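Local coordinates for Lmo2125 protein (PDB 5TU0) that binds maltose as the extracellular solute-binding lipoprotein MalE, probably delivering the sugar to a membrane transporter, at residues N309-P312 with A317-T320. The protein carries 2 engineered substitutions. Sequence-based numbering, arbitrary orientation.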
ATOM      1  N   ASN A 309     -10.040 -12.304  -3.344  1.00 34.29           N
ATOM      2  CA  ASN A 309      -9.888 -11.262  -4.365  1.00 36.59           C
ATOM      3  C   ASN A 309      -8.647 -10.382  -4.143  1.00 34.55           C
ATOM      4  O   ASN A 309      -8.510  -9.353  -4.787  1.00 34.91           O
ATOM      5  CB  ASN A 309     -11.159 -10.393  -4.554  1.00 39.51           C
ATOM      6  CG  ASN A 309     -12.261 -11.115  -5.312  1.00 44.25           C
ATOM      7  OD1 ASN A 309     -13.198 -10.488  -5.785  1.00 51.26           O
ATOM      8  ND2 ASN A 309     -12.148 -12.424  -5.442  1.00 46.75           N
ATOM      9  N   GLU A 310      -7.743 -10.798  -3.256  1.00 33.52           N
ATOM     10  CA  GLU A 310      -6.498 -10.056  -3.063  1.00 33.36           C
ATOM     11  C   GLU A 310      -5.518 -10.510  -4.127  1.00 30.13           C
ATOM     12  O   GLU A 310      -5.431 -11.691  -4.434  1.00 29.94           O
ATOM     13  CB  GLU A 310      -5.983 -10.210  -1.637  1.00 35.37           C
ATOM     14  CG  GLU A 310      -6.971  -9.575  -0.660  1.00 39.04           C
ATOM     15  CD  GLU A 310      -6.401  -9.317   0.701  1.00 39.96           C
ATOM     16  OE1 GLU A 310      -5.396  -8.604   0.786  1.00 43.78           O
ATOM     17  OE2 GLU A 310      -6.988  -9.786   1.691  1.00 43.97           O
ATOM     18  N   VAL A 311      -4.795  -9.558  -4.701  1.00 27.85           N
ATOM     19  CA  VAL A 311      -3.896  -9.831  -5.805  1.00 27.72           C
ATOM     20  C   VAL A 311      -2.631 -10.560  -5.370  1.00 27.35           C
ATOM     21  O   VAL A 311      -1.904 -10.074  -4.508  1.00 27.45           O
ATOM     22  CB  VAL A 311      -3.529  -8.533  -6.544  1.00 27.67           C
ATOM     23  CG1 VAL A 311      -2.624  -8.833  -7.723  1.00 28.00           C
ATOM     24  CG2 VAL A 311      -4.809  -7.829  -6.998  1.00 28.41           C
ATOM     25  N   PRO A 312      -2.355 -11.726  -5.977  1.00 28.76           N
ATOM     26  CA  PRO A 312      -1.168 -12.491  -5.590  1.00 28.52           C
ATOM     27  C   PRO A 312       0.168 -11.856  -5.946  1.00 28.60           C
ATOM     28  O   PRO A 312       0.290 -11.200  -6.975  1.00 29.47           O
ATOM     29  CB  PRO A 312      -1.295 -13.801  -6.387  1.00 29.28           C
ATOM     30  CG  PRO A 312      -2.662 -13.827  -6.937  1.00 30.47           C
ATOM     31  CD  PRO A 312      -3.173 -12.428  -6.980  1.00 29.22           C
ATOM     32  N   ALA A 317       0.661 -16.843 -10.529  1.00 33.31           N
ATOM     33  CA  ALA A 317      -0.677 -16.657  -9.951  1.00 33.09           C
ATOM     34  C   ALA A 317      -1.246 -15.287 -10.302  1.00 32.59           C
ATOM     35  O   ALA A 317      -2.449 -15.144 -10.478  1.00 31.55           O
ATOM     36  CB  ALA A 317      -0.643 -16.826  -8.442  1.00 31.75           C
ATOM     37  N   ARG A 318      -0.381 -14.275 -10.392  1.00 32.48           N
ATOM     38  CA  ARG A 318      -0.852 -12.927 -10.738  1.00 33.28           C
ATOM     39  C   ARG A 318      -1.381 -12.875 -12.185  1.00 35.01           C
ATOM     40  O   ARG A 318      -2.371 -12.189 -12.458  1.00 35.22           O
ATOM     41  CB  ARG A 318       0.247 -11.892 -10.525  1.00 32.92           C
ATOM     42  CG  ARG A 318      -0.267 -10.464 -10.523  1.00 32.68           C
ATOM     43  CD  ARG A 318       0.875  -9.470 -10.387  1.00 32.70           C
ATOM     44  NE  ARG A 318       1.784  -9.770  -9.274  1.00 32.24           N
ATOM     45  CZ  ARG A 318       2.885  -9.070  -9.000  1.00 31.34           C
ATOM     46  NH1 ARG A 318       3.211  -8.017  -9.738  1.00 30.73           N
ATOM     47  NH2 ARG A 318       3.669  -9.440  -7.992  1.00 30.92           N
ATOM     48  N   ASP A 319      -0.722 -13.590 -13.101  1.00 36.98           N
ATOM     49  CA  ASP A 319      -1.195 -13.696 -14.498  1.00 39.64           C
ATOM     50  C   ASP A 319      -2.563 -14.373 -14.546  1.00 39.20           C
ATOM     51  O   ASP A 319      -3.454 -13.921 -15.268  1.00 39.20           O
ATOM     52  CB  ASP A 319      -0.215 -14.481 -15.377  1.00 43.21           C
ATOM     53  CG  ASP A 319       1.050 -13.698 -15.709  1.00 46.81           C
ATOM     54  OD1 ASP A 319       1.107 -12.474 -15.441  1.00 50.95           O
ATOM     55  OD2 ASP A 319       1.990 -14.307 -16.265  1.00 50.57           O
ATOM     56  N   THR A 320      -2.730 -15.455 -13.781  1.00 37.41           N
ATOM     57  CA  THR A 320      -4.008 -16.138 -13.718  1.00 37.58           C
ATOM     58  C   THR A 320      -5.093 -15.172 -13.196  1.00 37.17           C
ATOM     59  O   THR A 320      -6.222 -15.168 -13.688  1.00 38.38           O
ATOM     60  CB  THR A 320      -3.951 -17.382 -12.811  1.00 36.86           C
ATOM     61  OG1 THR A 320      -2.982 -18.311 -13.319  1.00 36.80           O
ATOM     62  CG2 THR A 320      -5.318 -18.071 -12.741  1.00 37.66           C
TER
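Pro-312 meets helix 315-323 with both its ring and its carbonyl. The CB-CG side of the Pro-312 ring rests on the Ala-317 methyl, with CB of Pro-312 3.7 Å from CB of Ala-317. Pro-312 CG lies near the same methyl and 3.8 Å from Ala-317 O. The Pro-312 carbonyl oxygen turns instead to Arg-318, whose NE donates a hydrogen bond of 3.1 Å to Pro-312 O. The donor lies in the carbonyl plane, but the N-H...O angle is a bent 143° and the oxygen is tilted out of the guanidinium plane. Arg-318 reaches it by starting extended, CG anti to the backbone N (chi1 -165°), then bending at chi3, so that the aliphatic chain curls around the oxygen. At the start of that chain, Arg-318 CG touches CG1 of Val-311 at 4.0 Å. Beyond the bend, Arg-318 NH2 bonds to Ala-313 O and forms a salt bridge with Asp-96, so partners at both NE and NH2 restrict rotation of the guanidinium. This buried local packing folds the four-residue link from strand 311-312 back onto helix 315-323, with the Val-311 side chain about 13 Å from a bound glucose. Helix 298-308 packs against Pro-312 and Ala-317, while helix 327-336 covers Val-311 and Arg-318, and Val-311 pairs through its backbone with Ile-113 of strand 105-121.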